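Local coordinates for protein D-lactate dehydrogenase (Fermentative) (Pseudomonas aeruginosa, PDB 6ABJ) that catalyses the NADH-dependent interconversion of pyruvate and D-lactate, working as an allosteric tetramer of the D-isomer specific 2-hydroxyacid dehydrogenase family, at residues 66-71 against 90-95; 72-77 against 100-105; 213-218 against 238-243; 262-267 against 301-306; 276-281 against 292-297. One frame throughout, in Å; residues are numbered along the deposited sequence.

Contact 1. Residues 66-71 against 90-95; sequences AFVNDD and LRSAGY. With ACT (acetate ion), chain D.
Ala66 and Leu90 close two adjacent parallel strands of the smaller five-stranded sheet, and the loops that follow carry the contact. Arg91 N donates to Ala66 O (2.9 Å), the last pairing before the chains diverge. Ala66 CB and Leu90 CD2 lie on the same face of the sheet, 4.2 Å apart. Arg91 CG takes the position between its own N and carbonyl carbon (chi1 52°), and the extended chain beyond runs back over the other segment. There one face of the guanidinium rests on Phe67 CB, with NH2 3.8 Å from that atom, while NH2 donates to Phe22 O. The Phe67 ring turns its edge to Arg91 O, and Val68 CG1 meets Ser92 OG at 3.5 Å. That hydroxyl holds the loop by donating to Gly94 O. Gly94 N donates to OXT (3.0 Å) of an acetate ion, probably from the crystallisation liquor; a CB on Gly94 would clash with it. Tyr116 also bonds this ion, consistent with a site for the substrate carboxylate as in related dehydrogenases. Around the contact, Phe284 meets the Phe67 ring edge-to-face, NADH-binding Phe314 lies close by, helix 317-335 touches Arg91, and strand 110-111 continues the sheet beyond strand 87-90.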
# COMPACT_ATOMS: atom_id res chain seq x y z
N ALA B 66 -24.94 -22.58 4.04
CA ALA B 66 -24.64 -21.27 4.63
C ALA B 66 -23.23 -21.24 5.18
O ALA B 66 -22.67 -22.26 5.55
CB ALA B 66 -25.60 -20.92 5.76
N PHE B 67 -22.68 -20.04 5.27
CA PHE B 67 -21.41 -19.86 5.87
C PHE B 67 -21.65 -19.06 7.12
O PHE B 67 -22.78 -18.65 7.39
CB PHE B 67 -20.47 -19.08 4.87
CG PHE B 67 -19.03 -19.11 5.26
CD1 PHE B 67 -18.43 -20.27 5.71
CD2 PHE B 67 -18.25 -17.98 5.17
CE1 PHE B 67 -17.11 -20.31 6.12
CE2 PHE B 67 -16.91 -18.00 5.57
CZ PHE B 67 -16.33 -19.17 6.00
N VAL B 68 -20.60 -18.79 7.87
CA VAL B 68 -20.77 -18.18 9.21
C VAL B 68 -21.29 -16.71 9.26
O VAL B 68 -21.71 -16.22 10.31
CB VAL B 68 -19.47 -18.24 10.04
CG1 VAL B 68 -19.02 -19.66 10.24
CG2 VAL B 68 -18.36 -17.40 9.40
N ASN B 69 -21.28 -16.06 8.14
CA ASN B 69 -21.68 -14.67 8.09
C ASN B 69 -23.13 -14.57 7.62
O ASN B 69 -23.68 -13.45 7.40
CB ASN B 69 -20.73 -13.89 7.16
CG ASN B 69 -20.61 -14.52 5.78
OD1 ASN B 69 -20.82 -15.71 5.60
ND2 ASN B 69 -20.29 -13.71 4.80
N ASP B 70 -23.74 -15.72 7.37
CA ASP B 70 -25.16 -15.77 7.05
C ASP B 70 -26.02 -15.71 8.33
O ASP B 70 -25.65 -16.19 9.41
CB ASP B 70 -25.46 -17.04 6.26
CG ASP B 70 -24.95 -16.98 4.83
OD1 ASP B 70 -25.21 -15.97 4.14
OD2 ASP B 70 -24.31 -17.96 4.37
N ASP B 71 -27.18 -15.09 8.21
CA ASP B 71 -28.04 -14.89 9.37
C ASP B 71 -29.02 -16.08 9.49
O ASP B 71 -29.91 -16.20 8.66
CB ASP B 71 -28.79 -13.57 9.22
CG ASP B 71 -29.71 -13.27 10.39
OD1 ASP B 71 -29.74 -14.03 11.40
OD2 ASP B 71 -30.41 -12.26 10.26
N LEU B 90 -24.08 -26.18 6.93
CA LEU B 90 -23.07 -25.09 7.16
C LEU B 90 -21.78 -25.59 6.56
O LEU B 90 -21.26 -26.67 6.94
CB LEU B 90 -22.85 -24.81 8.61
CG LEU B 90 -24.07 -24.67 9.49
CD1 LEU B 90 -23.67 -24.57 10.93
CD2 LEU B 90 -24.86 -23.45 9.06
N ARG B 91 -21.23 -24.83 5.61
CA ARG B 91 -19.92 -25.16 5.04
C ARG B 91 -18.82 -24.54 5.94
O ARG B 91 -17.89 -23.88 5.45
CB ARG B 91 -19.76 -24.70 3.59
CG ARG B 91 -20.08 -23.24 3.31
CD ARG B 91 -19.95 -22.93 1.82
NE ARG B 91 -19.99 -21.50 1.52
CZ ARG B 91 -21.10 -20.77 1.39
NH1 ARG B 91 -22.29 -21.34 1.55
NH2 ARG B 91 -21.01 -19.48 1.11
N SER B 92 -18.95 -24.76 7.24
CA SER B 92 -18.07 -24.21 8.25
C SER B 92 -18.06 -25.18 9.40
O SER B 92 -18.98 -26.02 9.55
CB SER B 92 -18.61 -22.86 8.74
OG SER B 92 -19.88 -22.95 9.37
N ALA B 93 -17.09 -25.02 10.28
CA ALA B 93 -17.14 -25.69 11.56
C ALA B 93 -18.02 -24.92 12.51
O ALA B 93 -18.84 -25.52 13.23
CB ALA B 93 -15.74 -25.88 12.13
N GLY B 94 -17.88 -23.58 12.51
CA GLY B 94 -18.58 -22.78 13.50
C GLY B 94 -20.04 -22.59 13.13
O GLY B 94 -20.42 -22.69 11.96
N TYR B 95 -20.84 -22.32 14.15
CA TYR B 95 -22.31 -22.17 14.00
C TYR B 95 -22.93 -21.17 14.99
O TYR B 95 -24.12 -21.29 15.29
CB TYR B 95 -23.02 -23.53 14.16
CG TYR B 95 -22.59 -24.31 15.33
CD1 TYR B 95 -23.10 -24.04 16.63
CD2 TYR B 95 -21.67 -25.34 15.18
CE1 TYR B 95 -22.67 -24.78 17.71
CE2 TYR B 95 -21.24 -26.08 16.26
CZ TYR B 95 -21.78 -25.82 17.49
OH TYR B 95 -21.34 -26.56 18.50
C ACT D . -15.76 -20.75 11.27
O ACT D . -16.07 -20.14 12.31
OXT ACT D . -15.68 -22.00 11.23
CH3 ACT D . -15.45 -19.96 10.03

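Contact 2. Residues 72-77 against 100-105; sequences LSRPVL and LAAAEA
The first turn of helix 74-82 lies against the short helix 100-105, so closely that Arg74 CA and Ala102 CA are 5.5 Å apart; Leu77 and Ala103 form the next closest pair. Backbones can come this near because the second helix offers only methyl groups here. The CB of Ala102 points toward the other helix and touches Arg74 CB at 3.7 Å. Arg74 leaves the helix with CG anti to the backbone N (chi1 171°) and bends at chi3 (-83°), which folds the guanidinium over Ala102. One face of that flat group lies on the alanine, with NH2 3.7 Å from Ala102 CA, while Ala105 CB sits at its edge. A long side chain thus covers the seam with its aliphatic part and lays its guanidinium over the Ala102 methyl; NH1 is paired in a salt bridge with Glu78 on the same helix. Deeper in, Leu77 sets CD1 against both Ala102 and Ala103, 4.0 Å from Ala102 CB and 4.2 Å from Ala103 CB. No hydrogen bond crosses the interface, which is closed by apolar packing and the face of the guanidinium. Two helices side by side on one face of a parallel sheet are characteristic of successive beta-alpha-beta crossovers: helix 74-82 links strands 63-66 and 87-90, and helix 100-105 links strand 87-90 to strand 110-111, in a sheet of flavodoxin-like order 2-1-3-4-5.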
# COMPACT_ATOMS: atom_id res chain seq x y z
N LEU B 72 -28.81 -16.92 10.50
CA LEU B 72 -29.71 -18.06 10.78
C LEU B 72 -30.35 -17.93 12.17
O LEU B 72 -30.42 -18.91 13.00
CB LEU B 72 -28.92 -19.38 10.66
CG LEU B 72 -28.59 -19.73 9.21
CD1 LEU B 72 -27.48 -20.78 9.12
CD2 LEU B 72 -29.85 -20.22 8.50
N SER B 73 -30.82 -16.71 12.44
CA SER B 73 -31.58 -16.44 13.66
C SER B 73 -33.00 -16.97 13.43
O SER B 73 -33.36 -17.31 12.30
CB SER B 73 -31.58 -14.90 13.98
OG SER B 73 -32.03 -14.23 12.82
N ARG B 74 -33.80 -17.02 14.49
CA ARG B 74 -35.18 -17.53 14.39
C ARG B 74 -36.00 -16.95 13.24
O ARG B 74 -36.59 -17.72 12.48
CB ARG B 74 -35.93 -17.36 15.72
CG ARG B 74 -37.43 -17.65 15.61
CD ARG B 74 -38.19 -17.47 16.92
NE ARG B 74 -38.07 -18.68 17.76
CZ ARG B 74 -38.69 -19.86 17.53
NH1 ARG B 74 -39.52 -20.01 16.50
NH2 ARG B 74 -38.48 -20.89 18.34
N PRO B 75 -36.01 -15.60 13.07
CA PRO B 75 -36.84 -15.13 11.96
C PRO B 75 -36.48 -15.70 10.58
O PRO B 75 -37.35 -15.92 9.70
CB PRO B 75 -36.62 -13.60 11.98
CG PRO B 75 -36.37 -13.29 13.44
CD PRO B 75 -35.66 -14.51 14.01
N VAL B 76 -35.19 -15.90 10.35
CA VAL B 76 -34.76 -16.41 9.05
C VAL B 76 -35.12 -17.90 8.90
O VAL B 76 -35.55 -18.33 7.84
CB VAL B 76 -33.26 -16.21 8.83
CG1 VAL B 76 -32.86 -16.89 7.53
CG2 VAL B 76 -32.95 -14.70 8.78
N LEU B 77 -34.89 -18.65 9.96
CA LEU B 77 -35.19 -20.10 9.96
C LEU B 77 -36.69 -20.36 9.68
O LEU B 77 -37.07 -21.18 8.80
CB LEU B 77 -34.80 -20.68 11.30
CG LEU B 77 -33.30 -20.73 11.61
CD1 LEU B 77 -33.01 -20.89 13.10
CD2 LEU B 77 -32.63 -21.85 10.79
N LEU B 100 -30.12 -22.55 17.40
CA LEU B 100 -30.30 -24.01 17.29
C LEU B 100 -31.59 -24.41 17.94
O LEU B 100 -32.22 -25.35 17.52
CB LEU B 100 -29.15 -24.75 17.96
CG LEU B 100 -27.76 -24.65 17.30
CD1 LEU B 100 -26.66 -25.14 18.23
CD2 LEU B 100 -27.75 -25.43 16.01
N ALA B 101 -31.94 -23.74 19.04
CA ALA B 101 -33.20 -23.94 19.74
C ALA B 101 -34.37 -23.68 18.82
O ALA B 101 -35.31 -24.48 18.74
CB ALA B 101 -33.28 -23.05 20.98
N ALA B 102 -34.29 -22.61 18.08
CA ALA B 102 -35.31 -22.29 17.10
C ALA B 102 -35.32 -23.33 15.95
O ALA B 102 -36.37 -23.77 15.52
CB ALA B 102 -35.11 -20.86 16.56
N ALA B 103 -34.16 -23.75 15.46
CA ALA B 103 -34.12 -24.74 14.37
C ALA B 103 -34.77 -26.10 14.82
O ALA B 103 -35.45 -26.75 14.03
CB ALA B 103 -32.71 -25.01 13.92
N GLU B 104 -34.51 -26.49 16.06
CA GLU B 104 -35.08 -27.71 16.61
C GLU B 104 -36.57 -27.55 16.70
O GLU B 104 -37.34 -28.43 16.27
CB GLU B 104 -34.52 -27.99 18.00
CG GLU B 104 -34.20 -29.42 18.26
CD GLU B 104 -32.93 -29.55 19.07
OE1 GLU B 104 -33.16 -29.59 20.31
OE2 GLU B 104 -31.77 -29.54 18.49
N ALA B 105 -37.01 -26.42 17.29
CA ALA B 105 -38.44 -26.14 17.40
C ALA B 105 -39.12 -26.25 16.03
O ALA B 105 -40.25 -26.73 15.91
CB ALA B 105 -38.67 -24.75 18.02

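Contact 3. Residues 213-218 against 238-243; sequences ESDIVS and TMKPGA
Asp215 and Ala243 lie where the chain enters two adjacent parallel strands, their CA atoms 4.9 Å apart, and a type II turn from Lys240 to Ala243 leads into the second strand; Gly242 suits its positive phi of 87°. The main polar tie is a salt bridge in which Lys240 NZ donates to Asp215 OD1 (2.6 Å). The lysine, stretched from CB to NZ, passes over Ser214 O, from which CB is 3.6 Å, and meets the carboxylate on its syn side, 25° out of plane. Length lets lysine span the gap, while Asp215 OD2 takes a second donor, Arg162 N, so both carboxylate oxygens are used. A water stitches the backbones together, donating to Ser214 O (2.7 Å) and accepting from Lys240 N (2.8 Å). The Ala243 methyl lies against Asp215 O at 3.6 Å. On the buried side, Met239 bends at its last torsion (chi3 55°) and brings CE tip to tip with Val217 CG2, 3.9 Å away. Leu211 of helix 207-213 packs on both these residues; strand 162-166 flanks strand 216-219 across from strand 243-247, in the middle of the seven-stranded coenzyme-binding sheet.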
# COMPACT_ATOMS: atom_id res chain seq x y z
N GLU B 213 8.59 -19.01 29.11
CA GLU B 213 9.77 -19.52 28.48
C GLU B 213 9.78 -19.36 26.98
O GLU B 213 10.84 -19.44 26.37
CB GLU B 213 9.97 -21.01 28.82
CG GLU B 213 10.31 -21.26 30.32
CD GLU B 213 10.43 -22.68 30.77
OE1 GLU B 213 10.79 -23.48 29.95
OE2 GLU B 213 10.26 -22.96 32.01
N SER B 214 8.62 -19.19 26.36
CA SER B 214 8.51 -19.31 24.93
C SER B 214 8.87 -17.99 24.18
O SER B 214 8.45 -16.93 24.59
CB SER B 214 7.07 -19.68 24.60
OG SER B 214 6.77 -20.99 25.00
N ASP B 215 9.59 -18.11 23.08
CA ASP B 215 9.82 -17.02 22.16
C ASP B 215 8.62 -16.83 21.25
O ASP B 215 8.27 -15.71 20.80
CB ASP B 215 11.09 -17.32 21.35
CG ASP B 215 12.30 -17.47 22.21
OD1 ASP B 215 12.63 -16.55 22.95
OD2 ASP B 215 12.91 -18.54 22.20
N ILE B 216 7.94 -17.90 20.97
CA ILE B 216 6.75 -17.88 20.08
C ILE B 216 5.68 -18.74 20.77
O ILE B 216 6.01 -19.83 21.18
CB ILE B 216 7.03 -18.48 18.69
CG1 ILE B 216 8.08 -17.66 17.95
CG2 ILE B 216 5.75 -18.53 17.86
CD1 ILE B 216 8.60 -18.36 16.68
N VAL B 217 4.46 -18.23 20.90
CA VAL B 217 3.33 -18.97 21.51
C VAL B 217 2.28 -19.12 20.47
O VAL B 217 1.94 -18.14 19.81
CB VAL B 217 2.79 -18.21 22.69
CG1 VAL B 217 1.54 -18.88 23.23
CG2 VAL B 217 3.82 -18.03 23.77
N SER B 218 1.73 -20.35 20.24
CA SER B 218 0.75 -20.49 19.23
C SER B 218 -0.45 -21.21 19.86
O SER B 218 -0.25 -22.21 20.50
CB SER B 218 1.26 -21.28 18.03
OG SER B 218 0.34 -21.26 16.97
N THR B 238 2.57 -12.56 31.72
CA THR B 238 3.39 -13.77 32.05
C THR B 238 4.44 -14.03 30.90
O THR B 238 5.62 -14.41 31.13
CB THR B 238 2.40 -14.98 32.24
OG1 THR B 238 1.38 -14.62 33.22
CG2 THR B 238 3.09 -16.28 32.66
N MET B 239 4.03 -13.69 29.68
CA MET B 239 4.90 -13.99 28.51
C MET B 239 6.28 -13.33 28.58
O MET B 239 6.47 -12.38 29.25
CB MET B 239 4.19 -13.60 27.24
CG MET B 239 3.01 -14.50 27.00
SD MET B 239 1.99 -14.21 25.62
CE MET B 239 3.23 -14.24 24.31
N LYS B 240 7.23 -13.87 27.83
CA LYS B 240 8.57 -13.31 27.66
C LYS B 240 8.51 -11.98 26.88
O LYS B 240 7.85 -11.89 25.84
CB LYS B 240 9.43 -14.30 26.89
CG LYS B 240 10.87 -13.94 26.61
CD LYS B 240 11.55 -15.20 26.12
CE LYS B 240 13.06 -15.14 26.14
NZ LYS B 240 13.53 -16.35 25.40
N PRO B 241 9.19 -10.94 27.39
CA PRO B 241 9.13 -9.65 26.73
C PRO B 241 9.60 -9.71 25.32
O PRO B 241 10.61 -10.31 25.04
CB PRO B 241 10.08 -8.79 27.55
CG PRO B 241 9.93 -9.37 28.98
CD PRO B 241 9.78 -10.85 28.75
N GLY B 242 8.81 -9.18 24.41
CA GLY B 242 9.17 -9.23 22.97
C GLY B 242 8.74 -10.48 22.26
O GLY B 242 9.00 -10.65 21.05
N ALA B 243 7.97 -11.35 22.91
CA ALA B 243 7.62 -12.61 22.34
C ALA B 243 6.62 -12.39 21.21
O ALA B 243 5.99 -11.32 21.10
CB ALA B 243 7.03 -13.54 23.38
O HOH W 1 6.38 -15.73 25.86

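Contact 4. Residues 262-267 against 301-306; sequences ALKSGQ and LSFPNV
The Phe303 ring receives Leu263 CB over one face, 4.1 Å from the ring centroid and only 13° off the normal, a CH-pi contact. Lys264 CG lies at the ring edge, near its plane and 3.9 Å from CZ. Leu263 then forks over the turn that follows: CD1 meets Val306 CG2 at 3.8 Å, the two side chains crossing at about a right angle, while CD2 slides past Asn305 ND2. A branched leucine suits a place that must touch a ring, a methyl and an amide at once. Asn305 CG stands between its own N and carbonyl carbon (chi1 53°), which brings ND2 toward the helix end. There ND2 donates to Gly269 O and to a water (2.9 Å), which in turn donates to Leu263 O (2.7 Å). Asn305 OD1 is buried with no partner in the model. Lys264 carries only its aliphatic part to the ring, and NZ pairs with Glu261 and with Asp295 of the second subunit, whose Pro291 packs on Phe303. The contact thus fastens the end of helix 256-265 to the turn between helix 295-302 and strand 306-308, with Leu268 and Leu271 of strand 268-273 closing it from the sheet.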
# COMPACT_ATOMS: atom_id res chain seq x y z
N ALA B 262 -0.14 -4.20 25.51
CA ALA B 262 1.05 -5.05 25.45
C ALA B 262 1.90 -4.78 24.21
O ALA B 262 3.10 -4.76 24.27
CB ALA B 262 0.63 -6.49 25.47
N LEU B 263 1.21 -4.52 23.10
CA LEU B 263 1.88 -4.11 21.86
C LEU B 263 2.43 -2.71 22.00
O LEU B 263 3.57 -2.45 21.63
CB LEU B 263 0.92 -4.25 20.67
CG LEU B 263 0.60 -5.68 20.22
CD1 LEU B 263 -0.71 -5.79 19.47
CD2 LEU B 263 1.72 -6.25 19.33
N LYS B 264 1.67 -1.80 22.61
CA LYS B 264 2.17 -0.45 22.80
C LYS B 264 3.43 -0.42 23.65
O LYS B 264 4.36 0.36 23.35
CB LYS B 264 1.14 0.47 23.36
CG LYS B 264 0.06 0.75 22.35
CD LYS B 264 -1.09 1.50 22.96
CE LYS B 264 -0.72 2.84 23.53
NZ LYS B 264 -1.97 3.39 24.12
N SER B 265 3.49 -1.26 24.66
CA SER B 265 4.63 -1.17 25.60
C SER B 265 5.83 -1.92 25.09
O SER B 265 6.94 -1.78 25.63
CB SER B 265 4.26 -1.79 26.95
OG SER B 265 4.06 -3.15 26.84
N GLY B 266 5.63 -2.77 24.09
CA GLY B 266 6.70 -3.64 23.62
C GLY B 266 6.72 -4.98 24.37
O GLY B 266 7.45 -5.85 23.97
N GLN B 267 5.91 -5.16 25.39
CA GLN B 267 5.83 -6.38 26.05
C GLN B 267 5.53 -7.54 25.05
O GLN B 267 6.13 -8.62 25.14
CB GLN B 267 4.77 -6.35 27.17
CG GLN B 267 4.38 -7.71 27.78
CD GLN B 267 5.51 -8.48 28.45
OE1 GLN B 267 6.62 -8.00 28.58
NE2 GLN B 267 5.23 -9.75 28.80
N LEU B 301 -4.95 -3.47 13.70
CA LEU B 301 -4.60 -3.41 12.32
C LEU B 301 -3.47 -2.38 11.95
O LEU B 301 -2.79 -2.60 11.00
CB LEU B 301 -5.79 -3.16 11.42
CG LEU B 301 -6.72 -4.39 11.38
CD1 LEU B 301 -8.10 -3.97 10.85
CD2 LEU B 301 -6.17 -5.55 10.57
N SER B 302 -3.29 -1.36 12.80
CA SER B 302 -2.35 -0.27 12.61
C SER B 302 -0.89 -0.55 12.88
O SER B 302 0.01 0.10 12.34
CB SER B 302 -2.72 0.86 13.58
OG SER B 302 -3.91 1.54 13.24
N PHE B 303 -0.67 -1.48 13.81
CA PHE B 303 0.65 -1.74 14.35
C PHE B 303 1.49 -2.38 13.24
O PHE B 303 1.01 -3.20 12.46
CB PHE B 303 0.59 -2.71 15.46
CG PHE B 303 -0.00 -2.15 16.70
CD1 PHE B 303 0.67 -1.18 17.39
CD2 PHE B 303 -1.20 -2.57 17.18
CE1 PHE B 303 0.13 -0.66 18.57
CE2 PHE B 303 -1.69 -2.08 18.39
CZ PHE B 303 -1.04 -1.14 19.07
N PRO B 304 2.76 -2.05 13.22
CA PRO B 304 3.66 -2.51 12.19
C PRO B 304 4.02 -3.98 12.37
O PRO B 304 4.53 -4.58 11.47
CB PRO B 304 4.93 -1.63 12.42
CG PRO B 304 4.90 -1.26 13.80
CD PRO B 304 3.37 -0.99 14.03
N ASN B 305 3.80 -4.51 13.55
CA ASN B 305 4.19 -5.83 13.98
C ASN B 305 2.98 -6.69 14.30
O ASN B 305 3.06 -7.65 15.05
CB ASN B 305 5.10 -5.71 15.22
CG ASN B 305 4.48 -4.85 16.37
OD1 ASN B 305 3.64 -3.99 16.15
ND2 ASN B 305 4.96 -5.08 17.59
N VAL B 306 1.89 -6.36 13.64
CA VAL B 306 0.65 -7.17 13.63
C VAL B 306 0.22 -7.50 12.22
O VAL B 306 0.22 -6.63 11.37
CB VAL B 306 -0.50 -6.43 14.31
CG1 VAL B 306 -1.80 -7.17 14.20
CG2 VAL B 306 -0.14 -6.15 15.75
O HOH W 2 5.18 -4.21 20.31

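Contact 5. Residues 276-281 against 292-297; sequences YEEEAD and LQDDVL
A tyrosine here meets the N-cap of a helix: Tyr276, in the loop after strand 268-273 of the coenzyme-binding domain, reaches Asp294 at the head of helix 295-302. Tyr276 OH donates to Asp294 OD2 (2.7 Å), on the syn side and 27° out of the carboxylate plane. Ring and carboxylate are turned 47° apart, OD2 lying at the ring edge. The other oxygen, OD1, caps the helix by accepting from Leu297 N (3.1 Å), which comes from above the carboxylate plane, and more weakly from Val296 N. Leu297 sets CD1 directly over the ring centre, 4.2 Å from the centroid, and lays CB 3.9 Å from Tyr276 CZ. Tyrosine suits the site because its flat body can pack on leucine while its hydroxyl reaches the polar cap. At the backbone, Tyr276 N donates to Glu279 OE1 (2.9 Å) within a type I turn from Tyr276 to Glu279, and the other oxygen of Glu279 bonds to His311. Glu278 brings CG to within 3.7 Å of Asp294 OD2. Around them, Ala256 packs on Tyr276, and Phe148 of the third subunit touches Leu297. Three donors, one of them weak, and the amino end of a helix would be expected to stabilise Asp294 as a carboxylate, despite the like charge of Glu278 nearby; one aspartate thereby caps the helix and anchors the preceding loop.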
# COMPACT_ATOMS: atom_id res chain seq x y z
N TYR B 276 -10.69 -13.68 15.21
CA TYR B 276 -11.00 -12.53 16.06
C TYR B 276 -12.42 -12.75 16.63
O TYR B 276 -13.30 -13.30 15.97
CB TYR B 276 -10.90 -11.27 15.25
CG TYR B 276 -11.19 -10.02 15.99
CD1 TYR B 276 -10.32 -9.56 16.98
CD2 TYR B 276 -12.31 -9.26 15.70
CE1 TYR B 276 -10.60 -8.38 17.68
CE2 TYR B 276 -12.57 -8.09 16.39
CZ TYR B 276 -11.73 -7.67 17.38
OH TYR B 276 -11.99 -6.51 18.11
N GLU B 277 -12.58 -12.36 17.87
CA GLU B 277 -13.80 -12.66 18.61
C GLU B 277 -15.02 -12.02 17.94
O GLU B 277 -16.03 -12.68 17.80
CB GLU B 277 -13.64 -12.20 20.05
CG GLU B 277 -14.82 -12.51 20.95
CD GLU B 277 -14.48 -12.37 22.41
OE1 GLU B 277 -13.38 -11.95 22.79
OE2 GLU B 277 -15.33 -12.70 23.22
N GLU B 278 -14.92 -10.83 17.40
CA GLU B 278 -16.12 -10.37 16.72
C GLU B 278 -16.26 -10.85 15.23
O GLU B 278 -17.12 -10.33 14.52
CB GLU B 278 -16.25 -8.85 16.83
CG GLU B 278 -15.83 -8.29 18.18
CD GLU B 278 -16.71 -8.75 19.33
OE1 GLU B 278 -17.75 -9.39 19.07
OE2 GLU B 278 -16.36 -8.47 20.49
N GLU B 279 -15.47 -11.84 14.75
CA GLU B 279 -15.26 -12.04 13.32
C GLU B 279 -16.46 -12.30 12.38
O GLU B 279 -16.48 -11.80 11.25
CB GLU B 279 -14.20 -13.10 13.08
CG GLU B 279 -14.66 -14.52 13.27
CD GLU B 279 -13.56 -15.49 12.99
OE1 GLU B 279 -12.50 -15.37 13.62
OE2 GLU B 279 -13.74 -16.38 12.17
N ALA B 280 -17.47 -13.08 12.78
CA ALA B 280 -18.56 -13.38 11.85
C ALA B 280 -19.31 -12.11 11.38
O ALA B 280 -19.80 -12.07 10.24
CB ALA B 280 -19.51 -14.42 12.46
N ASP B 281 -19.31 -11.07 12.21
CA ASP B 281 -19.83 -9.75 11.83
C ASP B 281 -18.88 -8.85 11.00
O ASP B 281 -19.29 -7.78 10.57
CB ASP B 281 -20.13 -8.95 13.09
CG ASP B 281 -21.40 -9.39 13.78
OD1 ASP B 281 -22.42 -9.44 13.07
OD2 ASP B 281 -21.36 -9.66 15.01
N LEU B 292 -14.32 1.62 10.05
CA LEU B 292 -14.43 0.42 10.83
C LEU B 292 -14.95 0.82 12.18
O LEU B 292 -14.37 1.70 12.82
CB LEU B 292 -13.06 -0.23 11.05
CG LEU B 292 -12.60 -1.52 10.44
CD1 LEU B 292 -11.39 -1.99 11.27
CD2 LEU B 292 -13.66 -2.62 10.38
N GLN B 293 -16.01 0.14 12.64
CA GLN B 293 -16.66 0.48 13.91
C GLN B 293 -15.87 0.02 15.10
O GLN B 293 -15.82 0.70 16.09
CB GLN B 293 -18.13 -0.08 13.97
CG GLN B 293 -19.08 0.64 13.02
CD GLN B 293 -19.15 2.13 13.27
OE1 GLN B 293 -19.19 2.57 14.40
NE2 GLN B 293 -19.12 2.92 12.22
N ASP B 294 -15.23 -1.13 14.99
CA ASP B 294 -14.53 -1.74 16.11
C ASP B 294 -13.20 -1.07 16.43
O ASP B 294 -12.23 -1.23 15.69
CB ASP B 294 -14.30 -3.20 15.73
CG ASP B 294 -13.78 -4.04 16.87
OD1 ASP B 294 -13.08 -3.50 17.75
OD2 ASP B 294 -14.06 -5.26 16.86
N ASP B 295 -13.15 -0.34 17.55
CA ASP B 295 -11.97 0.39 17.94
C ASP B 295 -10.74 -0.50 18.17
O ASP B 295 -9.61 -0.15 17.82
CB ASP B 295 -12.23 1.17 19.23
CG ASP B 295 -13.22 2.33 19.06
OD1 ASP B 295 -13.53 2.76 17.93
OD2 ASP B 295 -13.68 2.82 20.09
N VAL B 296 -10.98 -1.66 18.76
CA VAL B 296 -9.92 -2.58 19.13
C VAL B 296 -9.26 -3.19 17.88
O VAL B 296 -8.07 -3.09 17.71
CB VAL B 296 -10.45 -3.66 20.05
CG1 VAL B 296 -9.39 -4.73 20.27
CG2 VAL B 296 -10.83 -3.03 21.37
N LEU B 297 -10.05 -3.79 17.01
CA LEU B 297 -9.55 -4.28 15.75
C LEU B 297 -8.88 -3.18 14.95
O LEU B 297 -7.86 -3.43 14.36
CB LEU B 297 -10.68 -4.89 14.89
CG LEU B 297 -10.26 -5.53 13.59
CD1 LEU B 297 -9.29 -6.66 13.85
CD2 LEU B 297 -11.45 -6.08 12.82

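Contacts 1 and 2 hold the smaller sheet domain, one at the strand ends and one between the helices, and touch through Leu72 against Ala66 and Leu90. Contacts 3, 4 and 5 belong to the coenzyme-binding domain. Contacts 1, 2 and 4 are mostly buried, while 3 and 5 are only partly so, and those two rely on a carboxylate: a salt bridge in one, a helix cap in the other. Contacts 4 and 5 share helix 295-302 and reach other subunits. Contacts 2 and 4 are closed by packing without a direct hydrogen bond, contact 4 adding a water. Gln267 joins contact 4 to the turn of contact 3. Between domains, Ala280 of contact 5 packs on Val68 and Asn69 of contact 1.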